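Local coordinates for putative secreted protein (Streptomyces sp. SirexAA-E, PDB 4PEY) that hydrolyses laminarin and laminarioligosaccharides as a secreted exo-beta-1,3-glucanase, working from the non-reducing ends and yielding glucose and laminaribiose, at residues A[354-362]-A[388-396]; A[469-479]-A[506-514]. The protein carries 1 engineered substitution. All coordinates share one frame; numbering follows the deposited sequence.

Overall arrangement
The two contacts each join loops on successive coils of a parallel beta-helix, in the second half of this family 55 hydrolase, and serve as worked examples of how such coils are tied together. Both reach the same parallel sheet of eight strands running from 298-300 to 512-513. Interaction 1 joins the loop after strand 348-352 to the turn between strands 385-389 and 395-397, whereas interaction 2 lies at the far end of the sheet, where 512-513 is the outermost strand. They come in series along the chain, with centres about 28 Å apart and nearest atoms about 13 Å apart. Interaction 1 is remote from the substrate-binding and catalytic residues; interaction 2 approaches the catalytic region through Ala479.

Interaction 1. Residues A[354-362]-A[388-396]; sequences SDGASGDHA and VVNSNDTII
Asp393 grips the backbone of the 354-362 loop through one carboxylate oxygen: His361 N donates to Asp393 OD2 at 2.8 Å with a nearly straight N-H...O angle of 165°, arriving on the anti side and somewhat out of the carboxylate plane. With CG beside the backbone N (chi1 -56°), the carboxylate is brought up to the His361-Ala362 backbone, and Ala362 CB lies 3.8 Å from Asp393 OD1. Next to it Asn392 reaches Asp360: its ND2 donates to Asp360 OD1 at 3.1 Å from above the carboxylate plane, the amide and carboxylate planes being 23° apart. The two bonds leave Asp360 OD1 and Asp393 OD2 4.2 Å apart, and a water donating to both probably eases their repulsion. Asn392 OD1 accepts from the backbone N of Asp426. The imidazole of His361 turns its edge to the neighbouring loop, CD2 lying 3.4 Å from Asn392 O near the ring plane, while ND1 bonds to Asp330. Asn390 packs CB against Ser354 O at 3.1 Å; its ND2 bonds to Gly353 O, and a water joins its OD1 to Gly356 N. A further water accepts from Asn392 N and donates to Gly359 O, and another lies between His361 NE2 and Ser391 OG. Such side-chain and water bonding between loops stacked on successive coils, each following a strand of one parallel sheet, belongs to the parallel beta-helix fold.

Interaction 2. Residues A[469-479]-A[506-514]; sequences IQNGDIKGYAA and IRQQHGFQA
The imidazole of His510 is sandwiched within its own segment: Phe512 O sits 3.2 Å above one face, displaced from the ring centre, and Gln509 CB lies over the opposite face. Ala478 CB and Ile474 CG2 approach obliquely from the other segment, and at the edge a water in the ring plane links His510 NE2 to Ala478 N and Gln513 OE1; ND1 bonds to Asn541 O. The ring of Tyr477 carries Asn471 CB over the centre of one face and meets Tyr441 edge-to-face. In this parallel beta-helix, the contact packs a beta hairpin, its strands 470-471 and 474-475 joined by a type II' turn, against the next coil. Gln509 pairs with Lys475 twice: its backbone N donates to Lys475 O at 2.8 Å, and its OE1, on a side chain stretched out past CG, accepts from Lys475 N at 3.0 Å. Gln508 starts away from the hairpin, but a bend at chi2 (79°) turns its amide back: NE2 donates to Tyr477 O at 2.8 Å, from above that carbonyl plane, and to His510 O at 3.1 Å, nearly straight at 168°. Lys459 also bonds to Tyr477 O. With an alanine in place of Gln508 the shared donor is gone, and Tyr477 O would probably be left to Lys459 and His510 O without this mate. Ala479, whose side chain is about 8 Å from that of Ala458, the engineered replacement at the inferred proton-donor position, donates a weak bond from its N to Gly511 O. Among the apolar contacts, Ile469 CD1 meets Ile506 CG2 at 3.8 Å.

Interaction 1. Residues A[354-362]-A[388-396]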
loop_
_atom_site.group_PDB
_atom_site.type_symbol
_atom_site.label_atom_id
_atom_site.label_comp_id
_atom_site.label_asym_id
_atom_site.label_seq_id
_atom_site.Cartn_x
_atom_site.Cartn_y
_atom_site.Cartn_z
ATOM N N SER A 354 7.346 -2.375 -20.865
ATOM C CA SER A 354 7.308 -3.571 -21.706
ATOM C C SER A 354 8.374 -4.589 -21.303
ATOM O O SER A 354 9.364 -4.241 -20.667
ATOM C CB SER A 354 7.489 -3.199 -23.182
ATOM O OG SER A 354 8.796 -2.703 -23.422
ATOM N N ASP A 355 8.173 -5.847 -21.686
ATOM C CA ASP A 355 9.174 -6.880 -21.448
ATOM C C ASP A 355 10.500 -6.521 -22.134
ATOM O O ASP A 355 10.535 -6.271 -23.335
ATOM C CB ASP A 355 8.665 -8.233 -21.946
ATOM C CG ASP A 355 9.587 -9.379 -21.579
ATOM O OD1 ASP A 355 10.138 -9.376 -20.456
ATOM O OD2 ASP A 355 9.760 -10.284 -22.421
ATOM N N GLY A 356 11.582 -6.477 -21.364
ATOM C CA GLY A 356 12.889 -6.156 -21.912
ATOM C C GLY A 356 13.185 -4.671 -21.998
ATOM O O GLY A 356 14.218 -4.277 -22.547
ATOM N N ALA A 357 12.283 -3.857 -21.450
ATOM C CA ALA A 357 12.415 -2.400 -21.436
ATOM C C ALA A 357 13.780 -1.970 -20.928
ATOM O O ALA A 357 14.210 -2.372 -19.848
ATOM C CB ALA A 357 11.323 -1.779 -20.579
ATOM N N SER A 358 14.427 -1.104 -21.693
ATOM C CA SER A 358 15.855 -0.895 -21.583
ATOM C C SER A 358 16.283 0.557 -21.285
ATOM O O SER A 358 17.442 0.820 -20.943
ATOM C CB SER A 358 16.499 -1.381 -22.889
ATOM O OG SER A 358 15.821 -0.851 -24.043
ATOM N N GLY A 359 15.358 1.497 -21.416
ATOM C CA GLY A 359 15.686 2.897 -21.191
ATOM C C GLY A 359 15.640 3.294 -19.725
ATOM O O GLY A 359 15.075 2.591 -18.881
ATOM N N ASP A 360 16.233 4.437 -19.403
ATOM C CA ASP A 360 16.218 4.891 -18.023
ATOM C C ASP A 360 15.191 6.004 -17.830
ATOM O O ASP A 360 14.825 6.691 -18.784
ATOM C CB ASP A 360 17.619 5.335 -17.613
ATOM C CG ASP A 360 18.655 4.241 -17.849
ATOM O OD1 ASP A 360 18.526 3.168 -17.220
ATOM O OD2 ASP A 360 19.581 4.441 -18.678
ATOM N N HIS A 361 14.700 6.152 -16.601
ATOM C CA HIS A 361 13.713 7.176 -16.270
ATOM C C HIS A 361 14.097 7.851 -14.961
ATOM O O HIS A 361 13.239 8.090 -14.109
ATOM C CB HIS A 361 12.301 6.578 -16.143
ATOM C CG HIS A 361 11.861 5.770 -17.326
ATOM N ND1 HIS A 361 11.329 6.342 -18.462
ATOM C CD2 HIS A 361 11.861 4.432 -17.545
ATOM C CE1 HIS A 361 11.025 5.395 -19.332
ATOM N NE2 HIS A 361 11.337 4.225 -18.800
ATOM N N ALA A 362 15.383 8.147 -14.785
ATOM C CA ALA A 362 15.875 8.556 -13.468
ATOM C C ALA A 362 15.385 9.938 -13.032
ATOM O O ALA A 362 15.028 10.137 -11.865
ATOM C CB ALA A 362 17.389 8.514 -13.438
ATOM N N VAL A 388 4.177 -6.873 -12.627
ATOM C CA VAL A 388 5.486 -7.000 -13.253
ATOM C C VAL A 388 6.040 -5.598 -13.457
ATOM O O VAL A 388 5.420 -4.772 -14.147
ATOM C CB VAL A 388 5.425 -7.745 -14.603
ATOM C CG1 VAL A 388 6.813 -7.805 -15.250
ATOM C CG2 VAL A 388 4.856 -9.142 -14.424
ATOM N N VAL A 389 7.183 -5.307 -12.833
ATOM C CA VAL A 389 7.802 -3.991 -13.003
ATOM C C VAL A 389 9.004 -4.113 -13.932
ATOM O O VAL A 389 10.075 -4.574 -13.528
ATOM C CB VAL A 389 8.243 -3.373 -11.661
ATOM C CG1 VAL A 389 8.871 -2.007 -11.887
ATOM C CG2 VAL A 389 7.053 -3.264 -10.713
ATOM N N ASN A 390 8.808 -3.703 -15.182
ATOM C CA ASN A 390 9.858 -3.740 -16.193
ATOM C C ASN A 390 10.677 -2.448 -16.253
ATOM O O ASN A 390 11.894 -2.481 -16.458
ATOM C CB ASN A 390 9.244 -4.013 -17.572
ATOM C CG ASN A 390 8.709 -5.425 -17.699
ATOM O OD1 ASN A 390 9.440 -6.392 -17.475
ATOM N ND2 ASN A 390 7.434 -5.555 -18.057
ATOM N N SER A 391 10.011 -1.308 -16.080
ATOM C CA SER A 391 10.665 -0.011 -16.289
ATOM C C SER A 391 11.716 0.329 -15.240
ATOM O O SER A 391 11.460 0.246 -14.031
ATOM C CB SER A 391 9.629 1.112 -16.329
ATOM O OG SER A 391 8.766 0.971 -17.445
ATOM N N ASN A 392 12.894 0.722 -15.718
ATOM C CA ASN A 392 13.963 1.194 -14.846
ATOM C C ASN A 392 13.517 2.410 -14.042
ATOM O O ASN A 392 12.725 3.223 -14.532
ATOM C CB ASN A 392 15.215 1.554 -15.658
ATOM C CG ASN A 392 15.880 0.344 -16.291
ATOM O OD1 ASN A 392 15.556 -0.797 -15.983
ATOM N ND2 ASN A 392 16.823 0.598 -17.185
ATOM N N ASP A 393 14.036 2.507 -12.817
ATOM C CA ASP A 393 13.883 3.654 -11.913
ATOM C C ASP A 393 12.484 3.799 -11.321
ATOM O O ASP A 393 12.195 4.787 -10.655
ATOM C CB ASP A 393 14.291 4.963 -12.620
ATOM C CG ASP A 393 15.706 4.903 -13.165
ATOM O OD1 ASP A 393 16.663 4.932 -12.350
ATOM O OD2 ASP A 393 15.865 4.796 -14.403
ATOM N N THR A 394 11.624 2.815 -11.548
ATOM C CA THR A 394 10.254 2.867 -11.042
ATOM C C THR A 394 10.240 2.924 -9.513
ATOM O O THR A 394 11.050 2.258 -8.848
ATOM C CB THR A 394 9.438 1.643 -11.535
ATOM O OG1 THR A 394 9.372 1.672 -12.965
ATOM C CG2 THR A 394 8.012 1.629 -10.965
ATOM N N ILE A 395 9.327 3.728 -8.968
ATOM C CA ILE A 395 9.107 3.793 -7.527
ATOM C C ILE A 395 7.808 3.104 -7.162
ATOM O O ILE A 395 6.757 3.425 -7.718
ATOM C CB ILE A 395 9.041 5.250 -7.005
ATOM C CG1 ILE A 395 10.331 6.006 -7.322
ATOM C CG2 ILE A 395 8.761 5.278 -5.496
ATOM C CD1 ILE A 395 10.222 7.506 -7.094
ATOM N N ILE A 396 7.887 2.144 -6.246
ATOM C CA ILE A 396 6.706 1.495 -5.699
ATOM C C ILE A 396 6.573 1.965 -4.261
ATOM O O ILE A 396 7.304 1.500 -3.385
ATOM C CB ILE A 396 6.811 -0.043 -5.741
ATOM C CG1 ILE A 396 7.221 -0.519 -7.138
ATOM C CG2 ILE A 396 5.498 -0.682 -5.300
ATOM C CD1 ILE A 396 6.225 -0.184 -8.206
HETATM O O HOH W 1 12.008 -6.458 -18.550
HETATM O O HOH W 2 13.442 -4.210 -17.938
HETATM O O HOH W 3 16.305 -2.878 -17.936
HETATM O O HOH W 4 13.312 0.593 -18.503
HETATM O O HOH W 5 18.187 3.479 -14.762
HETATM O O HOH W 6 10.635 1.649 -19.550
#

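Interaction 2. Residues A[469-479]-A[506-514]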
loop_
_atom_site.group_PDB
_atom_site.type_symbol
_atom_site.label_atom_id
_atom_site.label_comp_id
_atom_site.label_asym_id
_atom_site.label_seq_id
_atom_site.Cartn_x
_atom_site.Cartn_y
_atom_site.Cartn_z
ATOM N N ILE A 469 4.450 -27.264 -2.151
ATOM C CA ILE A 469 5.304 -26.084 -2.242
ATOM C C ILE A 469 6.771 -26.461 -2.457
ATOM O O ILE A 469 7.666 -25.657 -2.220
ATOM C CB ILE A 469 5.169 -25.175 -0.988
ATOM C CG1 ILE A 469 5.525 -25.926 0.305
ATOM C CG2 ILE A 469 3.765 -24.567 -0.929
ATOM C CD1 ILE A 469 5.528 -25.039 1.549
ATOM N N GLN A 470 7.022 -27.682 -2.920
ATOM C CA GLN A 470 8.397 -28.083 -3.205
ATOM C C GLN A 470 8.946 -27.249 -4.364
ATOM O O GLN A 470 8.280 -27.063 -5.383
ATOM C CB GLN A 470 8.488 -29.576 -3.520
ATOM C CG GLN A 470 9.923 -30.103 -3.594
ATOM C CD GLN A 470 10.615 -30.173 -2.229
ATOM O OE1 GLN A 470 9.968 -30.347 -1.190
ATOM N NE2 GLN A 470 11.937 -30.050 -2.234
ATOM N N ASN A 471 10.162 -26.746 -4.179
ATOM C CA ASN A 471 10.791 -25.797 -5.086
ATOM C C ASN A 471 12.168 -26.323 -5.476
ATOM O O ASN A 471 13.183 -25.873 -4.953
ATOM C CB ASN A 471 10.881 -24.429 -4.397
ATOM C CG ASN A 471 11.660 -23.394 -5.198
ATOM O OD1 ASN A 471 11.826 -23.509 -6.414
ATOM N ND2 ASN A 471 12.144 -22.367 -4.502
ATOM N N GLY A 472 12.208 -27.295 -6.380
ATOM C CA GLY A 472 13.459 -27.975 -6.666
ATOM C C GLY A 472 13.896 -28.718 -5.414
ATOM O O GLY A 472 13.142 -29.539 -4.892
ATOM N N ASP A 473 15.093 -28.424 -4.908
ATOM C CA ASP A 473 15.591 -29.051 -3.690
ATOM C C ASP A 473 15.311 -28.200 -2.455
ATOM O O ASP A 473 15.841 -28.467 -1.375
ATOM C CB ASP A 473 17.092 -29.315 -3.805
ATOM C CG ASP A 473 17.428 -30.298 -4.908
ATOM O OD1 ASP A 473 16.729 -31.327 -5.025
ATOM O OD2 ASP A 473 18.388 -30.036 -5.663
ATOM N N ILE A 474 14.492 -27.166 -2.621
ATOM C CA ILE A 474 14.157 -26.274 -1.516
ATOM C C ILE A 474 12.721 -26.511 -1.056
ATOM O O ILE A 474 11.812 -26.651 -1.881
ATOM C CB ILE A 474 14.360 -24.792 -1.925
ATOM C CG1 ILE A 474 15.835 -24.547 -2.266
ATOM C CG2 ILE A 474 13.883 -23.823 -0.834
ATOM C CD1 ILE A 474 16.092 -23.201 -2.879
ATOM N N LYS A 475 12.520 -26.570 0.262
ATOM C CA LYS A 475 11.178 -26.647 0.825
ATOM C C LYS A 475 10.532 -25.268 0.815
ATOM O O LYS A 475 10.962 -24.370 1.537
ATOM C CB LYS A 475 11.205 -27.193 2.250
ATOM C CG LYS A 475 11.650 -28.638 2.364
ATOM C CD LYS A 475 11.632 -29.042 3.825
ATOM C CE LYS A 475 12.469 -30.278 4.103
ATOM N NZ LYS A 475 12.663 -30.428 5.576
ATOM N N GLY A 476 9.506 -25.093 -0.005
ATOM C CA GLY A 476 8.840 -23.806 -0.087
ATOM C C GLY A 476 9.511 -22.833 -1.043
ATOM O O GLY A 476 10.637 -23.048 -1.510
ATOM N N TYR A 477 8.787 -21.761 -1.336
ATOM C CA TYR A 477 9.266 -20.659 -2.154
ATOM C C TYR A 477 9.499 -19.454 -1.272
ATOM O O TYR A 477 8.611 -19.078 -0.508
ATOM C CB TYR A 477 8.244 -20.306 -3.238
ATOM C CG TYR A 477 8.048 -21.376 -4.287
ATOM C CD1 TYR A 477 7.250 -22.488 -4.037
ATOM C CD2 TYR A 477 8.652 -21.263 -5.535
ATOM C CE1 TYR A 477 7.073 -23.472 -5.009
ATOM C CE2 TYR A 477 8.480 -22.228 -6.499
ATOM C CZ TYR A 477 7.696 -23.331 -6.237
ATOM O OH TYR A 477 7.534 -24.276 -7.226
ATOM N N ALA A 478 10.680 -18.848 -1.356
ATOM C CA ALA A 478 10.944 -17.630 -0.587
ATOM C C ALA A 478 9.829 -16.582 -0.740
ATOM O O ALA A 478 9.229 -16.438 -1.810
ATOM C CB ALA A 478 12.281 -17.019 -1.000
ATOM N N ALA A 479 9.562 -15.849 0.334
ATOM C CA ALA A 479 8.701 -14.670 0.263
ATOM C C ALA A 479 9.348 -13.553 -0.556
ATOM O O ALA A 479 8.656 -12.714 -1.128
ATOM C CB ALA A 479 8.385 -14.177 1.649
ATOM N N ILE A 506 4.018 -28.560 7.950
ATOM C CA ILE A 506 4.824 -28.013 6.865
ATOM C C ILE A 506 6.037 -27.227 7.372
ATOM O O ILE A 506 6.013 -26.624 8.456
ATOM C CB ILE A 506 3.932 -27.141 5.938
ATOM C CG1 ILE A 506 3.082 -28.069 5.061
ATOM C CG2 ILE A 506 4.746 -26.184 5.044
ATOM C CD1 ILE A 506 2.031 -27.371 4.233
ATOM N N ARG A 507 7.112 -27.291 6.594
ATOM C CA ARG A 507 8.315 -26.500 6.812
ATOM C C ARG A 507 8.559 -25.557 5.636
ATOM O O ARG A 507 8.435 -25.950 4.470
ATOM C CB ARG A 507 9.530 -27.410 7.001
ATOM C CG ARG A 507 9.482 -28.198 8.296
ATOM C CD ARG A 507 9.486 -27.262 9.498
ATOM N NE ARG A 507 9.465 -27.979 10.773
ATOM C CZ ARG A 507 8.380 -28.180 11.518
ATOM N NH1 ARG A 507 7.192 -27.711 11.140
ATOM N NH2 ARG A 507 8.489 -28.839 12.667
ATOM N N GLN A 508 8.910 -24.318 5.961
ATOM C CA GLN A 508 9.280 -23.300 4.982
ATOM C C GLN A 508 10.781 -23.104 5.132
ATOM O O GLN A 508 11.229 -22.727 6.207
ATOM C CB GLN A 508 8.516 -21.998 5.247
ATOM C CG GLN A 508 8.935 -20.801 4.390
ATOM C CD GLN A 508 8.349 -20.829 2.984
ATOM O OE1 GLN A 508 7.300 -21.436 2.737
ATOM N NE2 GLN A 508 9.025 -20.163 2.054
ATOM N N GLN A 509 11.575 -23.388 4.101
ATOM C CA GLN A 509 13.025 -23.373 4.307
ATOM C C GLN A 509 13.528 -21.996 4.746
ATOM O O GLN A 509 14.372 -21.889 5.642
ATOM C CB GLN A 509 13.758 -23.821 3.045
ATOM C CG GLN A 509 15.209 -24.173 3.271
ATOM C CD GLN A 509 15.729 -25.177 2.245
ATOM O OE1 GLN A 509 15.028 -26.111 1.848
ATOM N NE2 GLN A 509 16.958 -24.989 1.819
ATOM N N HIS A 510 13.000 -20.941 4.133
ATOM C CA HIS A 510 13.431 -19.588 4.464
ATOM C C HIS A 510 12.404 -18.548 4.034
ATOM O O HIS A 510 11.528 -18.819 3.204
ATOM C CB HIS A 510 14.781 -19.280 3.807
ATOM C CG HIS A 510 14.858 -19.683 2.364
ATOM N ND1 HIS A 510 15.880 -20.462 1.864
ATOM C CD2 HIS A 510 14.031 -19.430 1.320
ATOM C CE1 HIS A 510 15.688 -20.658 0.569
ATOM N NE2 HIS A 510 14.571 -20.048 0.215
ATOM N N GLY A 511 12.507 -17.354 4.606
ATOM C CA GLY A 511 11.701 -16.234 4.152
ATOM C C GLY A 511 12.339 -15.548 2.951
ATOM O O GLY A 511 11.641 -15.003 2.092
ATOM N N PHE A 512 13.670 -15.595 2.890
ATOM C CA PHE A 512 14.455 -14.821 1.932
ATOM C C PHE A 512 15.472 -15.711 1.238
ATOM O O PHE A 512 16.015 -16.630 1.852
ATOM C CB PHE A 512 15.149 -13.663 2.653
ATOM C CG PHE A 512 14.198 -12.805 3.422
ATOM C CD1 PHE A 512 13.829 -13.140 4.716
ATOM C CD2 PHE A 512 13.622 -11.694 2.829
ATOM C CE1 PHE A 512 12.915 -12.368 5.416
ATOM C CE2 PHE A 512 12.716 -10.919 3.521
ATOM C CZ PHE A 512 12.355 -11.256 4.815
ATOM N N GLN A 513 15.722 -15.441 -0.040
ATOM C CA GLN A 513 16.701 -16.200 -0.816
ATOM C C GLN A 513 17.460 -15.221 -1.699
ATOM O O GLN A 513 16.843 -14.384 -2.369
ATOM C CB GLN A 513 16.028 -17.293 -1.669
ATOM C CG GLN A 513 17.023 -18.149 -2.456
ATOM C CD GLN A 513 16.363 -19.105 -3.443
ATOM O OE1 GLN A 513 15.227 -18.897 -3.881
ATOM N NE2 GLN A 513 17.084 -20.156 -3.805
ATOM N N ALA A 514 18.791 -15.302 -1.685
ATOM C CA ALA A 514 19.617 -14.355 -2.431
ATOM C C ALA A 514 21.000 -14.931 -2.683
ATOM O O ALA A 514 21.450 -15.807 -1.946
ATOM C CB ALA A 514 19.731 -13.020 -1.674
HETATM O O HOH W 7 18.040 -27.031 -0.044
HETATM O O HOH W 8 15.552 -29.015 1.650
HETATM O O HOH W 9 11.783 -21.622 1.311
HETATM O O HOH W 10 6.255 -21.796 0.069
HETATM O O HOH W 11 13.198 -20.105 -2.303
#